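Local coordinates for VC0179-like protein (Escherichia coli, PDB 4XJ6), which probably joins GTP and ATP into cyclic GMP-AMP, as a magnesium-binding nucleotidyltransferase and bacterial homologue of cyclic GMP-AMP synthase, at residues R280-W285 with E367-I372; W285-W290 with G394-N399; V304-D309 with P330-R335; E311-N314 with G320-K323. All blocks are in the same frame, centred on the assembly; numbering follows the deposited sequence.

How the contacts relate
All four contacts lie in the C-terminal family region, about 20 to 27 Å from the chain's centre. The surroundings are largely helical; contacts 2 and 4 each bring a loop against a helix. Contacts 1 and 2 share W285 and helix 274-289, and their centres are about 9 Å apart. Along the chain their segments alternate. Contact 3 joins helices 297-310 and 318-335. Contact 4 closes the turn between those helices and is nested inside contact 3, which is nested inside contact 1. Contacts 3 and 4 are about 13 Å apart between centres, and each is about 14 Å from contact 1. Helix 274-289 links this bundle to the nucleotide, since K283 and R286 reach the triphosphate.

Contact 1: residues R280-W285 with E367-I372; sequences RFMKAW and EGLYGI. With GH3 (3'-deoxy-guanosine-5'-triphosphate), chain D.
L369 packs against W285 and M282, with both methyl groups in use. The main contact is CH-pi. L369 CD2 sits over one face of the indole, 4.2 Å from the centroid of the five-membered ring of W285 and only 4° off its normal. The other methyl lies over the same face, above the CD1 end of the ring, with L369 CD1 3.6 Å from W285 CD1. W285 has CG anti to its backbone N (chi1 163°), and this turns the indole out from helix 274-289 to meet helix 357-377.

Plain apolar packing adds M282. Its chain is bent at chi2 and chi3, and the bend brings CE to 3.8 Å from L369 CD2. The sulfur follows, with SD 3.9 Å from the same methyl. A392 and F393 of helix 382-393 also pack here, on L369 and W285 respectively.

The polar contacts belong to the other side of helix 274-289. K283 NZ donates to two oxygens of the bound 3'-deoxy-GTP, 3.1 Å to O3G and 3.2 Å to the bridging O3B. It also bonds to T117 O, so three acceptors share the ammonium group.

One helix therefore has two chemistries. Its oily side is fixed in the bundle by dispersion and CH-pi forces, while its lysine would offset negative charge on the triphosphate.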
loop_
_atom_site.group_PDB
_atom_site.type_symbol
_atom_site.label_atom_id
_atom_site.label_comp_id
_atom_site.label_asym_id
_atom_site.label_seq_id
_atom_site.Cartn_x
_atom_site.Cartn_y
_atom_site.Cartn_z
ATOM N N ARG A 280 -2.507 13.471 3.872
ATOM C CA ARG A 280 -1.212 13.252 4.510
ATOM C C ARG A 280 -1.313 13.464 6.015
ATOM O O ARG A 280 -0.800 12.668 6.803
ATOM C CB ARG A 280 -0.152 14.193 3.935
ATOM C CG ARG A 280 0.434 13.773 2.597
ATOM C CD ARG A 280 1.522 14.748 2.172
ATOM N NE ARG A 280 2.201 14.324 0.952
ATOM C CZ ARG A 280 3.188 13.436 0.921
ATOM N NH1 ARG A 280 3.608 12.871 2.044
ATOM N NH2 ARG A 280 3.752 13.109 -0.234
ATOM N N PHE A 281 -1.980 14.547 6.402
ATOM C CA PHE A 281 -2.121 14.916 7.808
ATOM C C PHE A 281 -2.935 13.887 8.590
ATOM O O PHE A 281 -2.608 13.559 9.730
ATOM C CB PHE A 281 -2.766 16.300 7.923
ATOM C CG PHE A 281 -1.943 17.405 7.318
ATOM C CD1 PHE A 281 -0.582 17.248 7.128
ATOM C CD2 PHE A 281 -2.532 18.601 6.939
ATOM C CE1 PHE A 281 0.176 18.261 6.573
ATOM C CE2 PHE A 281 -1.778 19.618 6.381
ATOM C CZ PHE A 281 -0.419 19.445 6.199
ATOM N N MET A 282 -3.997 13.379 7.971
ATOM C CA MET A 282 -4.844 12.376 8.609
ATOM C C MET A 282 -4.093 11.060 8.770
ATOM O O MET A 282 -4.252 10.361 9.776
ATOM C CB MET A 282 -6.127 12.159 7.807
ATOM C CG MET A 282 -7.140 13.290 7.939
ATOM S SD MET A 282 -7.444 13.774 9.652
ATOM C CE MET A 282 -7.902 12.208 10.391
ATOM N N LYS A 283 -3.274 10.726 7.779
ATOM C CA LYS A 283 -2.455 9.523 7.845
ATOM C C LYS A 283 -1.377 9.677 8.909
ATOM O O LYS A 283 -1.021 8.713 9.586
ATOM C CB LYS A 283 -1.824 9.225 6.486
ATOM C CG LYS A 283 -2.823 8.779 5.430
ATOM C CD LYS A 283 -2.204 8.759 4.041
ATOM C CE LYS A 283 -1.087 7.733 3.934
ATOM N NZ LYS A 283 -0.550 7.651 2.544
ATOM N N ALA A 284 -0.864 10.896 9.049
ATOM C CA ALA A 284 0.095 11.213 10.101
ATOM C C ALA A 284 -0.561 11.056 11.468
ATOM O O ALA A 284 0.043 10.526 12.397
ATOM C CB ALA A 284 0.637 12.620 9.925
ATOM N N TRP A 285 -1.802 11.520 11.577
ATOM C CA TRP A 285 -2.574 11.365 12.803
ATOM C C TRP A 285 -2.759 9.890 13.136
ATOM O O TRP A 285 -2.639 9.490 14.293
ATOM C CB TRP A 285 -3.937 12.051 12.684
ATOM C CG TRP A 285 -4.925 11.592 13.718
ATOM C CD1 TRP A 285 -5.049 12.059 14.995
ATOM C CD2 TRP A 285 -5.929 10.581 13.562
ATOM N NE1 TRP A 285 -6.064 11.401 15.643
ATOM C CE2 TRP A 285 -6.622 10.489 14.786
ATOM C CE3 TRP A 285 -6.309 9.744 12.509
ATOM C CZ2 TRP A 285 -7.672 9.595 14.985
ATOM C CZ3 TRP A 285 -7.353 8.857 12.709
ATOM C CH2 TRP A 285 -8.020 8.788 13.936
ATOM N N GLU A 367 -13.083 10.472 17.273
ATOM C CA GLU A 367 -13.848 11.498 17.973
ATOM C C GLU A 367 -12.947 12.353 18.863
ATOM O O GLU A 367 -13.268 13.499 19.172
ATOM C CB GLU A 367 -14.958 10.856 18.805
ATOM C CG GLU A 367 -16.078 10.247 17.969
ATOM C CD GLU A 367 -17.006 9.362 18.778
ATOM O OE1 GLU A 367 -16.602 8.921 19.873
ATOM O OE2 GLU A 367 -18.139 9.106 18.318
ATOM N N GLY A 368 -11.808 11.797 19.262
ATOM C CA GLY A 368 -10.878 12.520 20.110
ATOM C C GLY A 368 -10.121 13.620 19.388
ATOM O O GLY A 368 -9.652 14.570 20.014
ATOM N N LEU A 369 -10.006 13.492 18.069
ATOM C CA LEU A 369 -9.214 14.425 17.270
ATOM C C LEU A 369 -9.734 15.862 17.303
ATOM O O LEU A 369 -8.957 16.796 17.501
ATOM C CB LEU A 369 -9.143 13.952 15.818
ATOM C CG LEU A 369 -8.374 14.880 14.873
ATOM C CD1 LEU A 369 -6.959 15.136 15.389
ATOM C CD2 LEU A 369 -8.342 14.324 13.456
ATOM N N TYR A 370 -11.035 16.033 17.092
ATOM C CA TYR A 370 -11.638 17.362 17.012
ATOM C C TYR A 370 -11.403 18.174 18.282
ATOM O O TYR A 370 -11.213 19.390 18.227
ATOM C CB TYR A 370 -13.139 17.247 16.733
ATOM C CG TYR A 370 -13.828 18.572 16.480
ATOM C CD1 TYR A 370 -13.375 19.436 15.491
ATOM C CD2 TYR A 370 -14.942 18.947 17.216
ATOM C CE1 TYR A 370 -14.004 20.643 15.253
ATOM C CE2 TYR A 370 -15.581 20.149 16.985
ATOM C CZ TYR A 370 -15.108 20.995 16.000
ATOM O OH TYR A 370 -15.737 22.197 15.766
ATOM N N GLY A 371 -11.404 17.494 19.424
ATOM C CA GLY A 371 -11.180 18.150 20.699
ATOM C C GLY A 371 -9.760 18.648 20.853
ATOM O O GLY A 371 -9.516 19.697 21.446
ATOM N N ILE A 372 -8.821 17.883 20.311
ATOM C CA ILE A 372 -7.410 18.231 20.373
ATOM C C ILE A 372 -7.110 19.491 19.557
ATOM O O ILE A 372 -6.396 20.385 20.014
ATOM C CB ILE A 372 -6.535 17.066 19.871
ATOM C CG1 ILE A 372 -6.598 15.894 20.855
ATOM C CG2 ILE A 372 -5.103 17.528 19.647
ATOM C CD1 ILE A 372 -5.944 14.634 20.339
HETATM P PG GH3 D . 0.208 4.192 2.759
HETATM O O1G GH3 D . -0.286 4.153 4.185
HETATM O O2G GH3 D . 0.745 2.845 2.344
HETATM O O3G GH3 D . 1.315 5.210 2.641
HETATM O O3B GH3 D . -1.034 4.618 1.827
HETATM P PB GH3 D . -1.497 3.754 0.545
HETATM O O1B GH3 D . -2.253 4.644 -0.409
HETATM O O2B GH3 D . -0.325 3.152 -0.188
HETATM O O3A GH3 D . -2.496 2.634 1.140
HETATM P PA GH3 D . -2.152 1.063 1.145
HETATM O O1A GH3 D . -2.866 0.409 2.307
HETATM O O2A GH3 D . -0.667 0.809 1.213
HETATM O "O5'" GH3 D . -2.725 0.478 -0.241
HETATM C "C5'" GH3 D . -2.023 0.643 -1.451
HETATM C "C4'" GH3 D . -2.962 0.365 -2.617
HETATM O "O4'" GH3 D . -3.610 -0.873 -2.410
HETATM C "C3'" GH3 D . -4.057 1.404 -2.775
HETATM C "C2'" GH3 D . -5.225 0.597 -3.300
HETATM O "O2'" GH3 D . -5.260 0.666 -4.707
HETATM C "C1'" GH3 D . -4.947 -0.832 -2.867
HETATM N N9 GH3 D . -5.823 -1.162 -1.735
HETATM C C8 GH3 D . -5.431 -1.231 -0.424
HETATM N N7 GH3 D . -6.502 -1.566 0.335
HETATM C C5 GH3 D . -7.570 -1.720 -0.485
HETATM C C6 GH3 D . -8.895 -2.059 -0.242
HETATM O O6 GH3 D . -9.272 -2.282 0.906
HETATM N N1 GH3 D . -9.782 -2.142 -1.292
HETATM C C2 GH3 D . -9.357 -1.892 -2.579
HETATM N N2 GH3 D . -10.220 -1.976 -3.590
HETATM N N3 GH3 D . -8.039 -1.556 -2.814
HETATM C C4 GH3 D . -7.158 -1.471 -1.789
#

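Contact 2: residues W285-W290 with G394-N399; sequences WRDAQW and GKRVTN
R396 extends across to D287 from the loop that follows helix 382-393. At CB the side chain points toward helix 274-289. CG lies anti to the carbonyl carbon (chi1 -52°), and a bend at chi2 sends CD and NE on toward D287. On the way the side chain packs against K19 and L20 of helix 16-20 and against F122. At the tip, NH1 bonds to R120 O. NH2 comes to 4.1 Å from D287 CB, which lies at the edge of the guanidinium group, near its plane.

The charges stay apart: D287 OD2 and R396 NH2 are 4.4 Å from each other, beyond a salt bridge. A modelled water lies between them and may bridge them. It donates to D287 OD2 at 2.6 Å, but its link to R396 NH2 is too short as modelled and so doubtful. The neighbouring R286 is modelled in a very short, and so doubtful, salt bridge to D287 OD1. It also makes a salt bridge to the triphosphate of the bound nucleotide.

Closer in, A288 CB rests 3.7 Å from G394 N. G394 leaves the helix with a positive phi of 83°, and its CA is 5.2 Å from A288 CA.

The contact thus joins the C-terminal end of helix 274-289 to the loop between helix 382-393 and strand 404-405. Helix 16-20 packs on R396, and helix 357-377 packs on W285.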
loop_
_atom_site.group_PDB
_atom_site.type_symbol
_atom_site.label_atom_id
_atom_site.label_comp_id
_atom_site.label_asym_id
_atom_site.label_seq_id
_atom_site.Cartn_x
_atom_site.Cartn_y
_atom_site.Cartn_z
ATOM N N TRP A 285 -1.802 11.520 11.577
ATOM C CA TRP A 285 -2.574 11.365 12.803
ATOM C C TRP A 285 -2.759 9.890 13.136
ATOM O O TRP A 285 -2.639 9.490 14.293
ATOM C CB TRP A 285 -3.937 12.051 12.684
ATOM C CG TRP A 285 -4.925 11.592 13.718
ATOM C CD1 TRP A 285 -5.049 12.059 14.995
ATOM C CD2 TRP A 285 -5.929 10.581 13.562
ATOM N NE1 TRP A 285 -6.064 11.401 15.643
ATOM C CE2 TRP A 285 -6.622 10.489 14.786
ATOM C CE3 TRP A 285 -6.309 9.744 12.509
ATOM C CZ2 TRP A 285 -7.672 9.595 14.985
ATOM C CZ3 TRP A 285 -7.353 8.857 12.709
ATOM C CH2 TRP A 285 -8.020 8.788 13.936
ATOM N N ARG A 286 -3.055 9.089 12.115
ATOM C CA ARG A 286 -3.226 7.652 12.294
ATOM C C ARG A 286 -1.931 7.005 12.772
ATOM O O ARG A 286 -1.942 6.169 13.674
ATOM C CB ARG A 286 -3.696 6.996 10.989
ATOM C CG ARG A 286 -3.783 5.470 11.052
ATOM C CD ARG A 286 -2.621 4.788 10.335
ATOM N NE ARG A 286 -2.922 4.528 8.930
ATOM C CZ ARG A 286 -2.165 4.924 7.912
ATOM N NH1 ARG A 286 -1.047 5.596 8.134
ATOM N NH2 ARG A 286 -2.530 4.640 6.672
ATOM N N ASP A 287 -0.820 7.399 12.157
ATOM C CA ASP A 287 0.485 6.847 12.509
ATOM C C ASP A 287 0.898 7.242 13.922
ATOM O O ASP A 287 1.638 6.517 14.586
ATOM C CB ASP A 287 1.552 7.298 11.507
ATOM C CG ASP A 287 1.335 6.715 10.127
ATOM O OD1 ASP A 287 0.528 5.770 10.008
ATOM O OD2 ASP A 287 1.970 7.191 9.162
ATOM N N ALA A 288 0.414 8.391 14.377
ATOM C CA ALA A 288 0.714 8.875 15.718
ATOM C C ALA A 288 -0.104 8.139 16.775
ATOM O O ALA A 288 0.403 7.810 17.847
ATOM C CB ALA A 288 0.464 10.370 15.802
ATOM N N GLN A 289 -1.370 7.879 16.470
ATOM C CA GLN A 289 -2.257 7.208 17.414
ATOM C C GLN A 289 -2.031 5.696 17.421
ATOM O O GLN A 289 -2.160 5.043 18.457
ATOM C CB GLN A 289 -3.721 7.517 17.090
ATOM C CG GLN A 289 -4.042 9.003 16.996
ATOM C CD GLN A 289 -3.587 9.783 18.211
ATOM O OE1 GLN A 289 -3.755 9.342 19.349
ATOM N NE2 GLN A 289 -2.996 10.948 17.974
ATOM N N TRP A 290 -1.698 5.146 16.258
ATOM C CA TRP A 290 -1.414 3.721 16.128
ATOM C C TRP A 290 0.032 3.474 15.707
ATOM O O TRP A 290 0.447 3.914 14.634
ATOM C CB TRP A 290 -2.346 3.069 15.099
ATOM C CG TRP A 290 -3.773 2.870 15.538
ATOM C CD1 TRP A 290 -4.295 1.774 16.161
ATOM C CD2 TRP A 290 -4.864 3.784 15.353
ATOM N NE1 TRP A 290 -5.637 1.951 16.385
ATOM C CE2 TRP A 290 -6.010 3.171 15.902
ATOM C CE3 TRP A 290 -4.977 5.053 14.782
ATOM C CZ2 TRP A 290 -7.259 3.799 15.895
ATOM C CZ3 TRP A 290 -6.217 5.670 14.778
ATOM C CH2 TRP A 290 -7.341 5.042 15.331
ATOM N N GLY A 394 1.603 13.846 16.528
ATOM C CA GLY A 394 2.891 13.429 17.050
ATOM C C GLY A 394 3.869 14.586 17.071
ATOM O O GLY A 394 3.666 15.593 16.392
ATOM N N LYS A 395 4.932 14.447 17.858
ATOM C CA LYS A 395 5.969 15.468 17.920
ATOM C C LYS A 395 6.844 15.407 16.674
ATOM O O LYS A 395 7.825 14.667 16.626
ATOM C CB LYS A 395 6.822 15.299 19.182
ATOM C CG LYS A 395 7.939 16.324 19.322
ATOM C CD LYS A 395 8.855 15.985 20.485
ATOM C CE LYS A 395 10.126 16.819 20.446
ATOM N NZ LYS A 395 11.089 16.420 21.510
ATOM N N ARG A 396 6.468 16.178 15.662
ATOM C CA ARG A 396 7.227 16.248 14.420
ATOM C C ARG A 396 7.633 17.689 14.162
ATOM O O ARG A 396 8.810 17.999 13.975
ATOM C CB ARG A 396 6.407 15.709 13.246
ATOM C CG ARG A 396 5.813 14.330 13.460
ATOM C CD ARG A 396 5.958 13.490 12.207
ATOM N NE ARG A 396 4.891 12.503 12.084
ATOM C CZ ARG A 396 4.865 11.540 11.172
ATOM N NH1 ARG A 396 5.855 11.423 10.300
ATOM N NH2 ARG A 396 3.850 10.689 11.137
ATOM N N VAL A 397 6.639 18.569 14.144
ATOM C CA VAL A 397 6.891 20.001 14.125
ATOM C C VAL A 397 7.260 20.437 15.531
ATOM O O VAL A 397 6.546 20.138 16.487
ATOM C CB VAL A 397 5.670 20.799 13.632
ATOM C CG1 VAL A 397 5.926 22.304 13.730
ATOM C CG2 VAL A 397 5.325 20.394 12.216
ATOM N N THR A 398 8.379 21.140 15.661
ATOM C CA THR A 398 8.887 21.513 16.971
ATOM C C THR A 398 9.007 23.025 17.106
ATOM O O THR A 398 9.269 23.546 18.192
ATOM C CB THR A 398 10.255 20.866 17.236
ATOM O OG1 THR A 398 11.150 21.186 16.164
ATOM C CG2 THR A 398 10.118 19.354 17.336
ATOM N N ASN A 399 8.807 23.721 15.993
ATOM C CA ASN A 399 8.918 25.173 15.964
ATOM C C ASN A 399 7.599 25.858 16.324
ATOM O O ASN A 399 6.721 26.032 15.476
ATOM C CB ASN A 399 9.398 25.631 14.586
ATOM C CG ASN A 399 9.782 27.099 14.560
ATOM O OD1 ASN A 399 9.760 27.777 15.586
ATOM N ND2 ASN A 399 10.147 27.593 13.381
HETATM O O HOH W 1 3.701 9.130 9.299
#

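Contact 3: residues V304-D309 with P330-R335; sequences VVNILD and PEEFNR
I307 and E332 meet through their aliphatic parts. The apolar contact is the closest one: I307 CG1 lies 3.5 Å from E332 CG. The methyl CD1 of I307 follows, 3.7 Å from the same carbon. A chi1 of -78°, with CG anti to the carbonyl carbon, puts E332 CG against I307. The bend at chi2 (-56°) then keeps the carboxylate alongside I307, with OE1 directed to N306 and OE2 to R310. A303, one turn earlier on helix 297-310, also packs on E332.

The polar contact is looser. E332 OE1 stands 3.8 Å from N306 CB and 4.1 Å from N306 ND2, too far for a hydrogen bond. The amide and carboxylate planes are 63° apart. The carboxylate's firm partner is R310, which forms a salt bridge with E332 OE2.

This is side-chain packing between helices 297-310 and 318-335. The chemistry is mixed: methylene against methylene holds the buried part, and the arginine would balance the charge of the largely buried carboxylate.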
loop_
_atom_site.group_PDB
_atom_site.type_symbol
_atom_site.label_atom_id
_atom_site.label_comp_id
_atom_site.label_asym_id
_atom_site.label_seq_id
_atom_site.Cartn_x
_atom_site.Cartn_y
_atom_site.Cartn_z
ATOM N N VAL A 304 -12.364 11.393 3.631
ATOM C CA VAL A 304 -11.985 12.797 3.510
ATOM C C VAL A 304 -12.568 13.428 2.247
ATOM O O VAL A 304 -13.109 14.535 2.296
ATOM C CB VAL A 304 -10.451 12.967 3.514
ATOM C CG1 VAL A 304 -10.051 14.361 3.041
ATOM C CG2 VAL A 304 -9.893 12.687 4.906
ATOM N N VAL A 305 -12.468 12.726 1.120
ATOM C CA VAL A 305 -12.994 13.262 -0.130
ATOM C C VAL A 305 -14.518 13.334 -0.076
ATOM O O VAL A 305 -15.117 14.200 -0.709
ATOM C CB VAL A 305 -12.566 12.426 -1.361
ATOM C CG1 VAL A 305 -11.065 12.194 -1.368
ATOM C CG2 VAL A 305 -13.306 11.108 -1.406
ATOM N N ASN A 306 -15.138 12.436 0.687
ATOM C CA ASN A 306 -16.588 12.431 0.830
ATOM C C ASN A 306 -17.040 13.667 1.593
ATOM O O ASN A 306 -18.056 14.283 1.266
ATOM C CB ASN A 306 -17.066 11.158 1.535
ATOM C CG ASN A 306 -17.062 9.946 0.618
ATOM O OD1 ASN A 306 -16.940 10.079 -0.598
ATOM N ND2 ASN A 306 -17.203 8.759 1.198
ATOM N N ILE A 307 -16.263 14.028 2.608
ATOM C CA ILE A 307 -16.515 15.232 3.384
ATOM C C ILE A 307 -16.261 16.481 2.551
ATOM O O ILE A 307 -17.104 17.376 2.479
ATOM C CB ILE A 307 -15.631 15.280 4.644
ATOM C CG1 ILE A 307 -15.986 14.132 5.589
ATOM C CG2 ILE A 307 -15.791 16.610 5.352
ATOM C CD1 ILE A 307 -15.050 13.998 6.774
ATOM N N LEU A 308 -15.095 16.531 1.914
ATOM C CA LEU A 308 -14.687 17.708 1.157
ATOM C C LEU A 308 -15.511 17.899 -0.113
ATOM O O LEU A 308 -15.552 18.994 -0.669
ATOM C CB LEU A 308 -13.198 17.626 0.811
ATOM C CG LEU A 308 -12.244 17.694 2.006
ATOM C CD1 LEU A 308 -10.806 17.818 1.536
ATOM C CD2 LEU A 308 -12.614 18.851 2.919
ATOM N N ASP A 309 -16.159 16.834 -0.574
ATOM C CA ASP A 309 -17.064 16.938 -1.715
ATOM C C ASP A 309 -18.405 17.505 -1.277
ATOM O O ASP A 309 -19.041 18.263 -2.008
ATOM C CB ASP A 309 -17.271 15.575 -2.385
ATOM C CG ASP A 309 -16.213 15.268 -3.423
ATOM O OD1 ASP A 309 -15.747 16.211 -4.093
ATOM O OD2 ASP A 309 -15.850 14.084 -3.571
ATOM N N PRO A 330 -15.796 11.052 12.311
ATOM C CA PRO A 330 -16.422 9.899 12.973
ATOM C C PRO A 330 -17.796 9.547 12.402
ATOM O O PRO A 330 -18.188 8.379 12.420
ATOM C CB PRO A 330 -16.550 10.358 14.429
ATOM C CG PRO A 330 -15.546 11.432 14.583
ATOM C CD PRO A 330 -15.515 12.134 13.273
ATOM N N GLU A 331 -18.513 10.545 11.897
ATOM C CA GLU A 331 -19.843 10.314 11.346
ATOM C C GLU A 331 -19.764 9.652 9.978
ATOM O O GLU A 331 -20.674 8.926 9.578
ATOM C CB GLU A 331 -20.624 11.625 11.257
ATOM C CG GLU A 331 -20.899 12.265 12.608
ATOM C CD GLU A 331 -21.664 11.350 13.549
ATOM O OE1 GLU A 331 -22.536 10.589 13.077
ATOM O OE2 GLU A 331 -21.387 11.391 14.766
ATOM N N GLU A 332 -18.672 9.904 9.264
ATOM C CA GLU A 332 -18.434 9.246 7.986
ATOM C C GLU A 332 -18.279 7.747 8.172
ATOM O O GLU A 332 -18.859 6.956 7.428
ATOM C CB GLU A 332 -17.192 9.814 7.308
ATOM C CG GLU A 332 -17.431 11.138 6.635
ATOM C CD GLU A 332 -18.552 11.070 5.621
ATOM O OE1 GLU A 332 -18.584 10.103 4.831
ATOM O OE2 GLU A 332 -19.405 11.978 5.621
ATOM N N PHE A 333 -17.491 7.366 9.172
ATOM C CA PHE A 333 -17.253 5.960 9.470
ATOM C C PHE A 333 -18.454 5.329 10.166
ATOM O O PHE A 333 -18.614 4.110 10.149
ATOM C CB PHE A 333 -15.992 5.806 10.323
ATOM C CG PHE A 333 -14.714 5.930 9.539
ATOM C CD1 PHE A 333 -14.274 7.163 9.097
ATOM C CD2 PHE A 333 -13.956 4.808 9.239
ATOM C CE1 PHE A 333 -13.103 7.278 8.369
ATOM C CE2 PHE A 333 -12.785 4.915 8.514
ATOM C CZ PHE A 333 -12.358 6.156 8.076
ATOM N N ASN A 334 -19.298 6.159 10.773
ATOM C CA ASN A 334 -20.556 5.687 11.343
ATOM C C ASN A 334 -21.577 5.414 10.247
ATOM O O ASN A 334 -22.411 4.518 10.366
ATOM C CB ASN A 334 -21.115 6.701 12.344
ATOM C CG ASN A 334 -20.516 6.538 13.725
ATOM O OD1 ASN A 334 -20.171 5.430 14.137
ATOM N ND2 ASN A 334 -20.395 7.643 14.452
ATOM N N ARG A 335 -21.502 6.198 9.177
ATOM C CA ARG A 335 -22.347 5.991 8.007
ATOM C C ARG A 335 -21.882 4.781 7.210
ATOM O O ARG A 335 -22.651 4.183 6.456
ATOM C CB ARG A 335 -22.338 7.222 7.101
ATOM C CG ARG A 335 -23.143 8.400 7.616
ATOM C CD ARG A 335 -23.077 9.558 6.633
ATOM N NE ARG A 335 -23.967 10.652 7.006
ATOM C CZ ARG A 335 -24.152 11.744 6.272
ATOM N NH1 ARG A 335 -23.508 11.888 5.121
ATOM N NH2 ARG A 335 -24.983 12.692 6.686
#

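Contact 4: residues E311-N314 with G320-K323; sequences ESHN and GTMK
H313 faces T321, with their CA atoms 6.3 Å apart. The chain 311-314 is an extended loop after helix 297-310, and H313 itself is almost fully stretched (phi -154°). Segment 320-323 is regular helix, in the first turns of helix 318-335.

T321 OG1 is the central atom. It lies beside its own backbone N, and it hydrogen-bonds to D317 O, one turn back. N314 O comes to 2.8 Å from T321 OG1. The hydroxyl's hydrogen bond goes to D317 O, so N314 O is probably only a close neighbour of OG1. On the other residue, H313 CD2 is 4.0 Å from T321 OG1, and the two side chains meet at a slant.

The imidazole is fixed at both nitrogens. H313 ND1 donates to E311 O at 2.9 Å. The bond is nearly straight, 167° at the hydrogen, and the acceptor lies in the ring plane. H313 NE2 bonds to H274 NE2, with the two rings at about 70°. CG sits between the backbone N and the carbonyl carbon, which lets the ring fold back to E311 O. L308 packs on both H313 and T321.

The chemistry implies a turn held largely by its own polar groups. With ND1 as donor, H313 NE2 would accept from H274 if H313 is neutral. The ring then ties the loop to helix 274-289 as well as to itself.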
loop_
_atom_site.group_PDB
_atom_site.type_symbol
_atom_site.label_atom_id
_atom_site.label_comp_id
_atom_site.label_asym_id
_atom_site.label_seq_id
_atom_site.Cartn_x
_atom_site.Cartn_y
_atom_site.Cartn_z
ATOM N N GLU A 311 -19.110 19.220 1.806
ATOM C CA GLU A 311 -19.099 20.424 2.629
ATOM C C GLU A 311 -18.260 21.537 2.016
ATOM O O GLU A 311 -17.137 21.304 1.564
ATOM C CB GLU A 311 -18.579 20.097 4.030
ATOM C CG GLU A 311 -19.148 18.815 4.628
ATOM C CD GLU A 311 -20.598 18.951 5.062
ATOM O OE1 GLU A 311 -21.145 20.071 4.999
ATOM O OE2 GLU A 311 -21.192 17.932 5.473
ATOM N N SER A 312 -18.808 22.748 2.007
ATOM C CA SER A 312 -18.077 23.916 1.533
ATOM C C SER A 312 -16.934 24.253 2.488
ATOM O O SER A 312 -17.109 24.234 3.705
ATOM C CB SER A 312 -19.015 25.116 1.387
ATOM O OG SER A 312 -19.449 25.580 2.656
ATOM N N HIS A 313 -15.765 24.561 1.936
ATOM C CA HIS A 313 -14.606 24.886 2.759
ATOM C C HIS A 313 -13.620 25.774 2.013
ATOM O O HIS A 313 -13.781 26.037 0.821
ATOM C CB HIS A 313 -13.909 23.605 3.223
ATOM C CG HIS A 313 -13.435 22.735 2.102
ATOM N ND1 HIS A 313 -14.279 21.898 1.402
ATOM C CD2 HIS A 313 -12.206 22.571 1.556
ATOM C CE1 HIS A 313 -13.591 21.258 0.475
ATOM N NE2 HIS A 313 -12.331 21.649 0.548
ATOM N N ASN A 314 -12.606 26.240 2.732
ATOM C CA ASN A 314 -11.511 26.987 2.131
ATOM C C ASN A 314 -10.247 26.139 2.147
ATOM O O ASN A 314 -9.630 25.948 3.195
ATOM C CB ASN A 314 -11.284 28.308 2.870
ATOM C CG ASN A 314 -10.363 29.252 2.119
ATOM O OD1 ASN A 314 -9.511 28.827 1.338
ATOM N ND2 ASN A 314 -10.533 30.546 2.354
ATOM N N GLY A 320 -8.899 25.557 9.457
ATOM C CA GLY A 320 -10.338 25.371 9.435
ATOM C C GLY A 320 -10.742 24.077 8.754
ATOM O O GLY A 320 -11.634 23.374 9.227
ATOM N N THR A 321 -10.084 23.762 7.643
ATOM C CA THR A 321 -10.390 22.551 6.885
ATOM C C THR A 321 -10.145 21.276 7.694
ATOM O O THR A 321 -10.967 20.358 7.676
ATOM C CB THR A 321 -9.566 22.489 5.585
ATOM O OG1 THR A 321 -9.955 23.568 4.726
ATOM C CG2 THR A 321 -9.788 21.168 4.863
ATOM N N MET A 322 -9.021 21.224 8.402
ATOM C CA MET A 322 -8.705 20.072 9.244
ATOM C C MET A 322 -9.699 19.948 10.394
ATOM O O MET A 322 -10.044 18.842 10.811
ATOM C CB MET A 322 -7.279 20.170 9.794
ATOM C CG MET A 322 -6.193 19.851 8.774
ATOM S SD MET A 322 -6.356 18.198 8.067
ATOM C CE MET A 322 -6.109 17.186 9.520
ATOM N N LYS A 323 -10.155 21.089 10.899
ATOM C CA LYS A 323 -11.163 21.116 11.954
ATOM C C LYS A 323 -12.497 20.595 11.430
ATOM O O LYS A 323 -13.210 19.875 12.128
ATOM C CB LYS A 323 -11.323 22.530 12.511
ATOM C CG LYS A 323 -10.232 22.939 13.487
ATOM C CD LYS A 323 -10.265 24.432 13.750
ATOM C CE LYS A 323 -11.634 24.882 14.231
ATOM N NZ LYS A 323 -11.723 26.366 14.317
#